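Local coordinates for protein phosphoglycolate phosphatase (Thermoplasma acidophilum, PDB 1L6R) that catalyses the magnesium-dependent hydrolysis of 2-phosphoglycolate to glycolate and phosphate, and less efficiently releases phosphate from inorganic pyrophosphate, at residues Glu171-Gly176 / Gln219-Phe224; Met4-Ala9 / Tyr165-Asp170; Ser101-Leu106 / Gly116-Pro121; Ser97-Met102 / Val124-Lys129. The protein carries 1 engineered substitution. One frame throughout, in Å; residues are numbered along the deposited sequence.

Contact 1: Glu171-Gly176 / Gln219-Phe224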
loop_
_atom_site.group_PDB
_atom_site.type_symbol
_atom_site.label_atom_id
_atom_site.label_comp_id
_atom_site.label_asym_id
_atom_site.label_seq_id
_atom_site.Cartn_x
_atom_site.Cartn_y
_atom_site.Cartn_z
ATOM N N GLU A 171 9.368 10.289 10.959
ATOM C CA GLU A 171 10.490 9.892 11.817
ATOM C C GLU A 171 11.086 8.574 11.314
ATOM O O GLU A 171 12.002 8.020 11.918
ATOM C CB GLU A 171 10.028 9.708 13.265
ATOM C CG GLU A 171 9.548 10.998 13.936
ATOM C CD GLU A 171 9.064 10.770 15.357
ATOM O OE1 GLU A 171 8.132 9.961 15.557
ATOM O OE2 GLU A 171 9.622 11.402 16.284
ATOM N N ILE A 172 10.559 8.083 10.197
ATOM C CA ILE A 172 11.027 6.834 9.613
ATOM C C ILE A 172 11.648 7.086 8.244
ATOM O O ILE A 172 11.100 7.826 7.423
ATOM C CB ILE A 172 9.849 5.835 9.435
ATOM C CG1 ILE A 172 9.260 5.479 10.804
ATOM C CG2 ILE A 172 10.314 4.591 8.679
ATOM C CD1 ILE A 172 7.972 4.690 10.730
ATOM N N LEU A 173 12.800 6.471 8.010
ATOM C CA LEU A 173 13.486 6.567 6.732
ATOM C C LEU A 173 13.476 5.170 6.123
ATOM O O LEU A 173 13.836 4.199 6.796
ATOM C CB LEU A 173 14.945 7.019 6.926
ATOM C CG LEU A 173 15.871 6.844 5.712
ATOM C CD1 LEU A 173 15.439 7.785 4.570
ATOM C CD2 LEU A 173 17.308 7.140 6.125
ATOM N N VAL A 174 13.039 5.054 4.874
ATOM C CA VAL A 174 13.078 3.754 4.209
ATOM C C VAL A 174 14.120 3.822 3.089
ATOM O O VAL A 174 14.288 4.851 2.435
ATOM C CB VAL A 174 11.701 3.330 3.623
ATOM C CG1 VAL A 174 10.674 3.218 4.741
ATOM C CG2 VAL A 174 11.252 4.306 2.551
ATOM N N ILE A 175 14.844 2.724 2.902
ATOM C CA ILE A 175 15.856 2.625 1.857
ATOM C C ILE A 175 15.516 1.379 1.044
ATOM O O ILE A 175 15.407 0.269 1.597
ATOM C CB ILE A 175 17.276 2.515 2.463
ATOM C CG1 ILE A 175 17.545 3.740 3.346
ATOM C CG2 ILE A 175 18.314 2.405 1.352
ATOM C CD1 ILE A 175 18.891 3.721 4.038
ATOM N N GLY A 176 15.325 1.582 -0.262
ATOM C CA GLY A 176 14.955 0.514 -1.181
ATOM C C GLY A 176 15.566 0.786 -2.538
ATOM O O GLY A 176 16.306 1.766 -2.690
ATOM N N GLN A 219 26.405 7.440 2.517
ATOM C CA GLN A 219 26.071 8.773 2.016
ATOM C C GLN A 219 24.671 9.207 2.437
ATOM O O GLN A 219 24.443 10.376 2.741
ATOM C CB GLN A 219 26.196 8.845 0.498
ATOM C CG GLN A 219 26.054 10.285 -0.005
ATOM C CD GLN A 219 26.015 10.398 -1.506
ATOM O OE1 GLN A 219 25.293 9.663 -2.175
ATOM N NE2 GLN A 219 26.775 11.343 -2.051
ATOM N N ILE A 220 23.731 8.264 2.440
ATOM C CA ILE A 220 22.363 8.554 2.849
ATOM C C ILE A 220 22.337 8.971 4.316
ATOM O O ILE A 220 21.731 9.980 4.662
ATOM C CB ILE A 220 21.444 7.319 2.636
ATOM C CG1 ILE A 220 21.204 7.107 1.141
ATOM C CG2 ILE A 220 20.128 7.499 3.376
ATOM C CD1 ILE A 220 20.572 5.758 0.828
ATOM N N PHE A 221 22.997 8.197 5.174
ATOM C CA PHE A 221 23.022 8.519 6.598
ATOM C C PHE A 221 23.669 9.886 6.836
ATOM O O PHE A 221 23.172 10.677 7.642
ATOM C CB PHE A 221 23.773 7.431 7.384
ATOM C CG PHE A 221 22.997 6.137 7.552
ATOM C CD1 PHE A 221 21.632 6.065 7.268
ATOM C CD2 PHE A 221 23.636 4.998 8.040
ATOM C CE1 PHE A 221 20.912 4.875 7.466
ATOM C CE2 PHE A 221 22.927 3.799 8.246
ATOM C CZ PHE A 221 21.568 3.740 7.961
ATOM N N LYS A 222 24.760 10.164 6.133
ATOM C CA LYS A 222 25.436 11.456 6.283
ATOM C C LYS A 222 24.506 12.578 5.858
ATOM O O LYS A 222 24.414 13.608 6.526
ATOM C CB LYS A 222 26.703 11.509 5.435
ATOM C CG LYS A 222 27.837 10.651 5.958
ATOM C CD LYS A 222 29.045 10.732 5.040
ATOM C CE LYS A 222 30.191 9.886 5.568
ATOM N NZ LYS A 222 29.788 8.463 5.734
ATOM N N HIS A 223 23.814 12.384 4.743
ATOM C CA HIS A 223 22.894 13.398 4.257
ATOM C C HIS A 223 21.848 13.772 5.304
ATOM O O HIS A 223 21.524 14.950 5.475
ATOM C CB HIS A 223 22.198 12.916 2.983
ATOM C CG HIS A 223 21.206 13.892 2.435
ATOM N ND1 HIS A 223 19.853 13.798 2.678
ATOM C CD2 HIS A 223 21.378 15.004 1.681
ATOM C CE1 HIS A 223 19.232 14.809 2.095
ATOM N NE2 HIS A 223 20.135 15.555 1.484
ATOM N N PHE A 224 21.315 12.774 6.003
ATOM C CA PHE A 224 20.305 13.016 7.021
ATOM C C PHE A 224 20.897 13.250 8.418
ATOM O O PHE A 224 20.184 13.209 9.419
ATOM C CB PHE A 224 19.314 11.846 7.043
ATOM C CG PHE A 224 18.421 11.792 5.833
ATOM C CD1 PHE A 224 17.451 12.772 5.625
ATOM C CD2 PHE A 224 18.555 10.775 4.894
ATOM C CE1 PHE A 224 16.629 12.740 4.500
ATOM C CE2 PHE A 224 17.741 10.732 3.766
ATOM C CZ PHE A 224 16.773 11.716 3.566
#
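Leu-173 and Ile-175, alternate residues on one face of strand 172-175, meet Ile-220, Phe-221 and Phe-224 in a contact made wholly of hydrocarbon. Leu-173 turns its CG anti to the backbone N (chi1 166°), which sends CD2 to Ile-220 and CD1 to Phe-224, just past the end of the helix. CD2 lies 4.0 Å from Ile-220 CG2 and also comes to the edge of the Phe-221 ring, near its plane; CD1 meets Phe-224 CE2 at 3.8 Å. Ile-175 and Ile-220 reach toward each other tip to tip, with Ile-175 CD1 4.0 Å from Ile-220 CG2. The same CD1 methyl approaches Phe-221 CE1 at 4.1 Å, the two side chains crossing at about a right angle. This is the helix-on-sheet layer of the Rossmann-like HAD core: strand 172-175 lies beside strand 7-11, which carries the nucleophile Asp-11, and helix 215-223 runs nearly antiparallel to strand 172-175, the axes of the short segments 172-175 and 219-223 being 157° apart and 11.3 Å from each other at closest approach. Ile-220 CG2 is the shared methyl, touching both strand residues while sitting at the edge of the Phe-224 ring one turn further on. Replacing Ile-220 by an alanine takes away CG2 and CD1 together, which would probably open a gap between the helix and the two strand side chains and leave the Phe-224 ring less fixed in its rotation. That ring is also covered on one face by His-223 ND1, 3.6 Å above its plane. Phe-207 packs against both Ile-220 and Phe-224.

Contact 2: Met4-Ala9 / Tyr165-Asp170; sequences MIRLAA and YSLEYD
A Schellman motif ending helix 154-164 brings Tyr-165 and Leu-167 against Leu-7, first residue of the central strand 7-11, and Arg-6 just before it. Ser-166, with positive phi, is the C-prime residue that ends the helix, and Leu-167 N closes the turn on Lys-162 O. Leu-167 divides its methyls between two partners. CD2 sits over the centre of one face of the Arg-6 guanidinium, 3.3 Å from CZ, a close fit of a methyl on a flat cation; CD1 lies 3.8 Å from Leu-7 CB. Arg-6 meets it by bending at chi3 (61°), which folds the guanidinium back across the leucine. In this Rossmann-like HAD core the loop that follows the helix leads into strand 172-175, the parallel neighbour of strand 7-11. Leu-7 crosses Tyr-165 at about a right angle: its CD1 makes a CH-pi contact over the ring face, 4.1 Å from the centroid and offset toward the rim. Water 1 joins the two segments, accepting from Arg-6 NH1 at 3.1 Å and donating to Ser-166 O at 2.8 Å. Arg-6 NH1 also forms a long, weak ion pair with Glu-171 OE2.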
loop_
_atom_site.group_PDB
_atom_site.type_symbol
_atom_site.label_atom_id
_atom_site.label_comp_id
_atom_site.label_asym_id
_atom_site.label_seq_id
_atom_site.Cartn_x
_atom_site.Cartn_y
_atom_site.Cartn_z
ATOM N N MET A 4 12.731 14.545 13.184
ATOM C CA MET A 4 14.021 13.872 13.074
ATOM C C MET A 4 13.876 12.367 12.859
ATOM O O MET A 4 13.030 11.722 13.470
ATOM C CB MET A 4 14.853 14.128 14.332
ATOM C CG MET A 4 15.107 15.603 14.617
ATOM S SD MET A 4 16.094 15.853 16.106
ATOM C CE MET A 4 14.827 15.776 17.370
ATOM N N ILE A 5 14.720 11.816 11.993
ATOM C CA ILE A 5 14.690 10.389 11.696
ATOM C C ILE A 5 15.165 9.580 12.899
ATOM O O ILE A 5 16.284 9.769 13.388
ATOM C CB ILE A 5 15.579 10.069 10.477
ATOM C CG1 ILE A 5 15.006 10.749 9.230
ATOM C CG2 ILE A 5 15.690 8.555 10.289
ATOM C CD1 ILE A 5 15.943 10.739 8.050
ATOM N N ARG A 6 14.308 8.683 13.374
ATOM C CA ARG A 6 14.627 7.843 14.521
ATOM C C ARG A 6 14.802 6.377 14.149
ATOM O O ARG A 6 15.415 5.613 14.888
ATOM C CB ARG A 6 13.525 7.962 15.575
ATOM C CG ARG A 6 13.405 9.356 16.166
ATOM C CD ARG A 6 12.143 9.510 16.994
ATOM N NE ARG A 6 12.096 8.591 18.127
ATOM C CZ ARG A 6 11.063 8.496 18.957
ATOM N NH1 ARG A 6 9.997 9.264 18.776
ATOM N NH2 ARG A 6 11.094 7.634 19.965
ATOM N N LEU A 7 14.270 5.989 12.996
ATOM C CA LEU A 7 14.362 4.601 12.574
ATOM C C LEU A 7 14.517 4.503 11.068
ATOM O O LEU A 7 13.896 5.271 10.325
ATOM C CB LEU A 7 13.102 3.850 13.027
ATOM C CG LEU A 7 13.023 2.344 12.735
ATOM C CD1 LEU A 7 12.178 1.674 13.802
ATOM C CD2 LEU A 7 12.448 2.091 11.338
ATOM N N ALA A 8 15.366 3.574 10.632
ATOM C CA ALA A 8 15.576 3.327 9.209
ATOM C C ALA A 8 15.260 1.865 8.909
ATOM O O ALA A 8 15.757 0.959 9.580
ATOM C CB ALA A 8 17.014 3.641 8.807
ATOM N N ALA A 9 14.414 1.648 7.906
ATOM C CA ALA A 9 14.036 0.300 7.484
ATOM C C ALA A 9 14.723 0.101 6.139
ATOM O O ALA A 9 14.486 0.852 5.189
ATOM C CB ALA A 9 12.523 0.187 7.351
ATOM N N TYR A 165 7.263 1.301 17.740
ATOM C CA TYR A 165 8.073 2.372 18.303
ATOM C C TYR A 165 7.301 3.671 18.555
ATOM O O TYR A 165 7.892 4.682 18.942
ATOM C CB TYR A 165 9.276 2.640 17.386
ATOM C CG TYR A 165 10.350 1.574 17.474
ATOM C CD1 TYR A 165 11.439 1.728 18.327
ATOM C CD2 TYR A 165 10.244 0.384 16.748
ATOM C CE1 TYR A 165 12.395 0.728 18.467
ATOM C CE2 TYR A 165 11.197 -0.626 16.880
ATOM C CZ TYR A 165 12.265 -0.447 17.741
ATOM O OH TYR A 165 13.186 -1.448 17.904
ATOM N N SER A 166 5.985 3.632 18.352
ATOM C CA SER A 166 5.134 4.807 18.542
ATOM C C SER A 166 5.726 6.018 17.833
ATOM O O SER A 166 5.928 7.079 18.435
ATOM C CB SER A 166 4.966 5.108 20.036
ATOM O OG SER A 166 4.331 4.028 20.699
ATOM N N LEU A 167 5.991 5.857 16.539
ATOM C CA LEU A 167 6.581 6.913 15.730
ATOM C C LEU A 167 5.607 7.544 14.745
ATOM O O LEU A 167 4.532 7.008 14.477
ATOM C CB LEU A 167 7.753 6.349 14.917
ATOM C CG LEU A 167 8.910 5.689 15.663
ATOM C CD1 LEU A 167 9.901 5.111 14.664
ATOM C CD2 LEU A 167 9.588 6.720 16.543
ATOM N N GLU A 168 6.003 8.698 14.217
ATOM C CA GLU A 168 5.233 9.376 13.184
ATOM C C GLU A 168 5.938 8.934 11.901
ATOM O O GLU A 168 7.116 8.560 11.932
ATOM C CB GLU A 168 5.328 10.897 13.337
ATOM C CG GLU A 168 4.656 11.450 14.586
ATOM C CD GLU A 168 3.191 11.059 14.685
ATOM O OE1 GLU A 168 2.483 11.121 13.655
ATOM O OE2 GLU A 168 2.748 10.693 15.795
ATOM N N TYR A 169 5.240 8.973 10.775
ATOM C CA TYR A 169 5.847 8.552 9.520
ATOM C C TYR A 169 7.108 9.335 9.165
ATOM O O TYR A 169 8.058 8.766 8.621
ATOM C CB TYR A 169 4.843 8.670 8.365
ATOM C CG TYR A 169 3.826 7.548 8.279
ATOM C CD1 TYR A 169 4.224 6.218 8.093
ATOM C CD2 TYR A 169 2.459 7.823 8.322
ATOM C CE1 TYR A 169 3.276 5.191 7.948
ATOM C CE2 TYR A 169 1.508 6.809 8.176
ATOM C CZ TYR A 169 1.921 5.502 7.988
ATOM O OH TYR A 169 0.967 4.526 7.809
ATOM N N ASP A 170 7.122 10.634 9.463
ATOM C CA ASP A 170 8.275 11.475 9.142
ATOM C C ASP A 170 9.509 11.190 9.990
ATOM O O ASP A 170 10.569 11.776 9.759
ATOM C CB ASP A 170 7.906 12.968 9.223
ATOM C CG ASP A 170 7.480 13.405 10.615
ATOM O OD1 ASP A 170 7.208 14.613 10.792
ATOM O OD2 ASP A 170 7.411 12.559 11.532
HETATM O O HOH W 1 8.017 7.506 20.300
#

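Contact 3: Ser101-Leu106 / Gly116-Pro121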
loop_
_atom_site.group_PDB
_atom_site.type_symbol
_atom_site.label_atom_id
_atom_site.label_comp_id
_atom_site.label_asym_id
_atom_site.label_seq_id
_atom_site.Cartn_x
_atom_site.Cartn_y
_atom_site.Cartn_z
ATOM N N SER A 101 6.489 -25.152 -14.656
ATOM C CA SER A 101 7.867 -25.260 -14.207
ATOM C C SER A 101 8.053 -24.696 -12.796
ATOM O O SER A 101 9.167 -24.703 -12.274
ATOM C CB SER A 101 8.781 -24.507 -15.167
ATOM O OG SER A 101 8.464 -23.127 -15.157
ATOM N N MET A 102 6.970 -24.214 -12.188
ATOM C CA MET A 102 7.053 -23.648 -10.837
ATOM C C MET A 102 7.582 -24.727 -9.901
ATOM O O MET A 102 7.075 -25.851 -9.880
ATOM C CB MET A 102 5.678 -23.184 -10.378
ATOM C CG MET A 102 5.707 -22.276 -9.165
ATOM S SD MET A 102 4.047 -21.953 -8.550
ATOM C CE MET A 102 4.404 -20.654 -7.343
ATOM N N ARG A 103 8.592 -24.390 -9.109
ATOM C CA ARG A 103 9.187 -25.381 -8.230
ATOM C C ARG A 103 9.682 -24.814 -6.910
ATOM O O ARG A 103 10.034 -23.633 -6.808
ATOM C CB ARG A 103 10.340 -26.073 -8.960
ATOM C CG ARG A 103 11.296 -25.112 -9.651
ATOM C CD ARG A 103 12.260 -25.863 -10.570
ATOM N NE ARG A 103 13.264 -24.987 -11.171
ATOM C CZ ARG A 103 13.029 -24.141 -12.169
ATOM N NH1 ARG A 103 11.817 -24.043 -12.699
ATOM N NH2 ARG A 103 14.015 -23.389 -12.641
ATOM N N SER A 104 9.711 -25.682 -5.909
ATOM C CA SER A 104 10.156 -25.329 -4.569
ATOM C C SER A 104 11.656 -25.051 -4.531
ATOM O O SER A 104 12.413 -25.455 -5.425
ATOM C CB SER A 104 9.828 -26.478 -3.608
ATOM O OG SER A 104 10.076 -26.105 -2.262
ATOM N N ILE A 105 12.081 -24.341 -3.489
ATOM C CA ILE A 105 13.484 -24.037 -3.298
ATOM C C ILE A 105 13.863 -24.513 -1.910
ATOM O O ILE A 105 13.002 -24.644 -1.025
ATOM C CB ILE A 105 13.781 -22.531 -3.467
ATOM C CG1 ILE A 105 12.997 -21.700 -2.446
ATOM C CG2 ILE A 105 13.416 -22.109 -4.872
ATOM C CD1 ILE A 105 13.255 -20.191 -2.546
ATOM N N LEU A 106 15.147 -24.772 -1.716
ATOM C CA LEU A 106 15.603 -25.293 -0.439
ATOM C C LEU A 106 15.184 -24.474 0.773
ATOM O O LEU A 106 14.736 -25.049 1.768
ATOM C CB LEU A 106 17.125 -25.466 -0.448
ATOM C CG LEU A 106 17.723 -26.078 0.824
ATOM C CD1 LEU A 106 18.967 -26.877 0.479
ATOM C CD2 LEU A 106 18.050 -24.974 1.826
ATOM N N GLY A 116 8.573 -19.567 -1.300
ATOM C CA GLY A 116 9.506 -19.126 -2.328
ATOM C C GLY A 116 9.472 -20.132 -3.474
ATOM O O GLY A 116 9.046 -21.277 -3.310
ATOM N N PHE A 117 9.917 -19.723 -4.656
ATOM C CA PHE A 117 9.915 -20.655 -5.776
ATOM C C PHE A 117 10.791 -20.192 -6.922
ATOM O O PHE A 117 11.201 -19.028 -6.973
ATOM C CB PHE A 117 8.469 -20.895 -6.298
ATOM C CG PHE A 117 7.808 -19.682 -6.933
ATOM C CD1 PHE A 117 7.108 -18.757 -6.163
ATOM C CD2 PHE A 117 7.841 -19.509 -8.322
ATOM C CE1 PHE A 117 6.441 -17.677 -6.757
ATOM C CE2 PHE A 117 7.181 -18.437 -8.931
ATOM C CZ PHE A 117 6.478 -17.519 -8.157
ATOM N N ASP A 118 11.085 -21.130 -7.817
ATOM C CA ASP A 118 11.828 -20.858 -9.041
ATOM C C ASP A 118 10.791 -21.141 -10.126
ATOM O O ASP A 118 9.860 -21.919 -9.911
ATOM C CB ASP A 118 13.011 -21.814 -9.236
ATOM C CG ASP A 118 14.176 -21.522 -8.303
ATOM O OD1 ASP A 118 14.269 -20.386 -7.787
ATOM O OD2 ASP A 118 15.012 -22.436 -8.106
ATOM N N ILE A 119 10.954 -20.531 -11.292
ATOM C CA ILE A 119 10.002 -20.735 -12.383
ATOM C C ILE A 119 10.634 -20.311 -13.703
ATOM O O ILE A 119 11.463 -19.400 -13.737
ATOM C CB ILE A 119 8.718 -19.901 -12.132
ATOM C CG1 ILE A 119 7.620 -20.279 -13.130
ATOM C CG2 ILE A 119 9.040 -18.398 -12.220
ATOM C CD1 ILE A 119 6.284 -19.669 -12.793
ATOM N N ASP A 120 10.268 -20.995 -14.785
ATOM C CA ASP A 120 10.778 -20.629 -16.109
ATOM C C ASP A 120 10.053 -19.341 -16.499
ATOM O O ASP A 120 8.867 -19.193 -16.237
ATOM C CB ASP A 120 10.449 -21.708 -17.143
ATOM C CG ASP A 120 11.159 -23.020 -16.880
ATOM O OD1 ASP A 120 12.087 -23.061 -16.043
ATOM O OD2 ASP A 120 10.789 -24.021 -17.533
ATOM N N PRO A 121 10.759 -18.386 -17.124
ATOM C CA PRO A 121 10.136 -17.122 -17.527
ATOM C C PRO A 121 8.831 -17.284 -18.311
ATOM O O PRO A 121 7.912 -16.480 -18.170
ATOM C CB PRO A 121 11.226 -16.453 -18.363
ATOM C CG PRO A 121 12.487 -16.924 -17.684
ATOM C CD PRO A 121 12.194 -18.398 -17.455
HETATM O O HOH W 2 14.219 -20.545 -14.167
HETATM O O HOH W 3 15.810 -24.129 -10.190
HETATM O O HOH W 4 14.173 -25.101 -7.439
#
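The Phe-117 ring takes the terminal methyl of Met-102 on one face: CE stands 3.4 Å from the centroid, almost exactly on the ring normal, while SD lies farther out above the same face in a Met-aromatic contact. Ile-119 CB is at the ring edge, in plane, and Trp-145 of the adjoining strand 144-149 meets the ring with planes about 20° apart. The second flat group, the Arg-103 guanidinium, has Asp-118 CB over one face, 3.6 Å above the plane and toward the rim; Ile-119 N also lies over a face. At its edge, NH1 donates in plane to Ser-101 O (2.8 Å) and NE to water 3, which passes the link on to Asp-118 OD2. An extended chain from CG to NE carries the guanidinium back over Ser-101 O and toward Asp-120. NH1 also makes a weak salt bridge to Asp-120 OD1 at 3.5 Å, the guanidinium and carboxylate planes 62° apart. In the backbone, Arg-103 and Asp-118 form a single antiparallel hydrogen-bonded bridge, with Arg-103 N to Asp-118 O and Asp-118 N to Arg-103 O each 2.9 Å. Ser-101 OG accepts from Asp-120 N at 2.8 Å and is also bonded to Asp-123. Gly-116 leaves room for Ile-105 CD1, which a CB would meet at 2.7 Å. The bridge lies next to strand 115-117, an outer strand of the three-stranded antiparallel sheet, consistent with the cap domain of HAD phosphatases. The acidic side chains of Asp-118 and Asp-120 probably balance the Arg-103 charge on the water-bridged side, while Met-102 and Phe-117 are buried.

Contact 4: Ser97-Met102 / Val124-Lys129; sequences SKRTSM and VDYVRK
Thr-100 OG1, which touches Val-127 CG2, is gripped twice on its own side of the contact: Met-102 N donates to it at 3.1 Å with an N-H...O angle of 159°, closing an ST turn, and it is also hydrogen-bonded to Met-96 O at the end of helix 87-96. The Thr-100 chi1 of 71° places CG2 anti to the carbonyl carbon, where it rests at the edge of the Tyr-126 ring, 4.0 Å from CD2. At the far end of that ring the hydroxyl faces the edge of the Arg-99 guanidinium, the two planes 71° apart. Arg-99 NH2 gives Tyr-126 OH a weak bond of 3.1 Å; NH1 is modelled 2.4 Å from the same oxygen, too short to trust in detail. A leucine in place of Tyr-126 would probably leave the exposed guanidinium without its hydroxyl acceptor and freer to turn, with a long, weak ion pair to Glu-130 remaining. Deeper in, Val-127 CG1 packs 3.9 Å from Met-102 SD. The loop 97-102 thus lies against the first turn of helix 124-132, and Met-96, closing helix 87-96, touches Tyr-126, Val-127 and Met-102, wedged where the two helices and the loop converge.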
loop_
_atom_site.group_PDB
_atom_site.type_symbol
_atom_site.label_atom_id
_atom_site.label_comp_id
_atom_site.label_asym_id
_atom_site.label_seq_id
_atom_site.Cartn_x
_atom_site.Cartn_y
_atom_site.Cartn_z
ATOM N N SER A 97 3.062 -26.913 -9.469
ATOM C CA SER A 97 4.275 -27.601 -9.892
ATOM C C SER A 97 3.956 -28.848 -10.718
ATOM O O SER A 97 4.831 -29.401 -11.383
ATOM C CB SER A 97 5.114 -27.983 -8.669
ATOM O OG SER A 97 4.452 -28.969 -7.889
ATOM N N LYS A 98 2.702 -29.281 -10.686
ATOM C CA LYS A 98 2.310 -30.463 -11.442
ATOM C C LYS A 98 2.066 -30.162 -12.918
ATOM O O LYS A 98 2.127 -31.064 -13.755
ATOM C CB LYS A 98 1.050 -31.088 -10.833
ATOM C CG LYS A 98 1.242 -31.621 -9.423
ATOM C CD LYS A 98 -0.083 -32.101 -8.838
ATOM C CE LYS A 98 0.091 -32.609 -7.415
ATOM N NZ LYS A 98 -1.212 -32.990 -6.792
ATOM N N ARG A 99 1.798 -28.903 -13.250
ATOM C CA ARG A 99 1.535 -28.555 -14.642
ATOM C C ARG A 99 2.311 -27.363 -15.193
ATOM O O ARG A 99 1.986 -26.844 -16.262
ATOM C CB ARG A 99 0.035 -28.340 -14.842
ATOM C CG ARG A 99 -0.602 -27.382 -13.860
ATOM C CD ARG A 99 -2.035 -27.805 -13.577
ATOM N NE ARG A 99 -2.764 -26.805 -12.805
ATOM C CZ ARG A 99 -3.070 -25.599 -13.265
ATOM N NH1 ARG A 99 -2.706 -25.255 -14.491
ATOM N NH2 ARG A 99 -3.740 -24.742 -12.509
ATOM N N THR A 100 3.328 -26.927 -14.455
ATOM C CA THR A 100 4.180 -25.823 -14.891
ATOM C C THR A 100 5.580 -26.071 -14.354
ATOM O O THR A 100 5.827 -27.064 -13.678
ATOM C CB THR A 100 3.714 -24.452 -14.361
ATOM O OG1 THR A 100 3.951 -24.376 -12.951
ATOM C CG2 THR A 100 2.241 -24.233 -14.647
ATOM N N SER A 101 6.489 -25.152 -14.656
ATOM C CA SER A 101 7.867 -25.260 -14.207
ATOM C C SER A 101 8.053 -24.696 -12.796
ATOM O O SER A 101 9.167 -24.703 -12.274
ATOM C CB SER A 101 8.781 -24.507 -15.167
ATOM O OG SER A 101 8.464 -23.127 -15.157
ATOM N N MET A 102 6.970 -24.214 -12.188
ATOM C CA MET A 102 7.053 -23.648 -10.837
ATOM C C MET A 102 7.582 -24.727 -9.901
ATOM O O MET A 102 7.075 -25.851 -9.880
ATOM C CB MET A 102 5.678 -23.184 -10.378
ATOM C CG MET A 102 5.707 -22.276 -9.165
ATOM S SD MET A 102 4.047 -21.953 -8.550
ATOM C CE MET A 102 4.404 -20.654 -7.343
ATOM N N VAL A 124 5.622 -17.489 -16.094
ATOM C CA VAL A 124 5.313 -16.399 -15.170
ATOM C C VAL A 124 3.921 -15.787 -15.310
ATOM O O VAL A 124 3.200 -15.635 -14.318
ATOM C CB VAL A 124 6.367 -15.254 -15.268
ATOM C CG1 VAL A 124 5.911 -14.046 -14.469
ATOM C CG2 VAL A 124 7.708 -15.740 -14.733
ATOM N N ASP A 125 3.529 -15.439 -16.531
ATOM C CA ASP A 125 2.229 -14.808 -16.722
ATOM C C ASP A 125 1.076 -15.701 -16.282
ATOM O O ASP A 125 0.150 -15.248 -15.608
ATOM C CB ASP A 125 2.038 -14.383 -18.184
ATOM C CG ASP A 125 2.996 -13.281 -18.602
ATOM O OD1 ASP A 125 3.520 -12.571 -17.717
ATOM O OD2 ASP A 125 3.218 -13.112 -19.821
ATOM N N TYR A 126 1.136 -16.973 -16.645
ATOM C CA TYR A 126 0.069 -17.886 -16.260
ATOM C C TYR A 126 -0.007 -18.073 -14.746
ATOM O O TYR A 126 -1.087 -18.002 -14.149
ATOM C CB TYR A 126 0.268 -19.246 -16.917
ATOM C CG TYR A 126 -0.744 -20.264 -16.453
ATOM C CD1 TYR A 126 -2.083 -20.165 -16.832
ATOM C CD2 TYR A 126 -0.369 -21.316 -15.622
ATOM C CE1 TYR A 126 -3.024 -21.092 -16.393
ATOM C CE2 TYR A 126 -1.302 -22.251 -15.176
ATOM C CZ TYR A 126 -2.627 -22.130 -15.567
ATOM O OH TYR A 126 -3.554 -23.051 -15.136
ATOM N N VAL A 127 1.138 -18.325 -14.122
ATOM C CA VAL A 127 1.150 -18.529 -12.684
ATOM C C VAL A 127 0.722 -17.275 -11.928
ATOM O O VAL A 127 0.039 -17.372 -10.904
ATOM C CB VAL A 127 2.529 -19.019 -12.207
ATOM C CG1 VAL A 127 2.590 -19.000 -10.689
ATOM C CG2 VAL A 127 2.780 -20.439 -12.719
ATOM N N ARG A 128 1.090 -16.097 -12.423
ATOM C CA ARG A 128 0.674 -14.878 -11.746
ATOM C C ARG A 128 -0.851 -14.766 -11.787
ATOM O O ARG A 128 -1.481 -14.424 -10.791
ATOM C CB ARG A 128 1.310 -13.635 -12.382
ATOM C CG ARG A 128 0.751 -12.333 -11.801
ATOM C CD ARG A 128 1.550 -11.109 -12.207
ATOM N NE ARG A 128 2.787 -10.990 -11.438
ATOM C CZ ARG A 128 3.993 -10.855 -11.980
ATOM N NH1 ARG A 128 4.127 -10.827 -13.299
ATOM N NH2 ARG A 128 5.061 -10.731 -11.206
ATOM N N LYS A 129 -1.440 -15.065 -12.943
ATOM C CA LYS A 129 -2.890 -15.000 -13.080
ATOM C C LYS A 129 -3.547 -15.967 -12.099
ATOM O O LYS A 129 -4.495 -15.609 -11.400
ATOM C CB LYS A 129 -3.307 -15.344 -14.514
ATOM C CG LYS A 129 -2.962 -14.274 -15.545
ATOM C CD LYS A 129 -3.425 -14.691 -16.935
ATOM C CE LYS A 129 -3.109 -13.626 -17.974
ATOM N NZ LYS A 129 -3.591 -14.014 -19.329
#

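In the fold
The four contacts fall into two pairs on opposite sides of the chain's centre. Contacts 1 and 2, centres 11 Å apart, share the core sheet: Leu-173 N lies 2.8 Å from Leu-7 O in a probable hydrogen bond between strands 172-175 and 7-11. Contacts 3 and 4, centres 9 Å apart, share Ser-101 and Met-102, and Ile-119 CD1 packs 3.6 Å from Val-127 CG2. Contacts 1 and 3 lie 34 Å apart between centres, and calcium ions mark the active-site region near both: the side chain of Ile-175 is about 9 Å from a bound calcium ion and about 6 Å from that of the nucleophile Asp-11, and the side chain of Ile-105 is about 7 Å from a calcium ion.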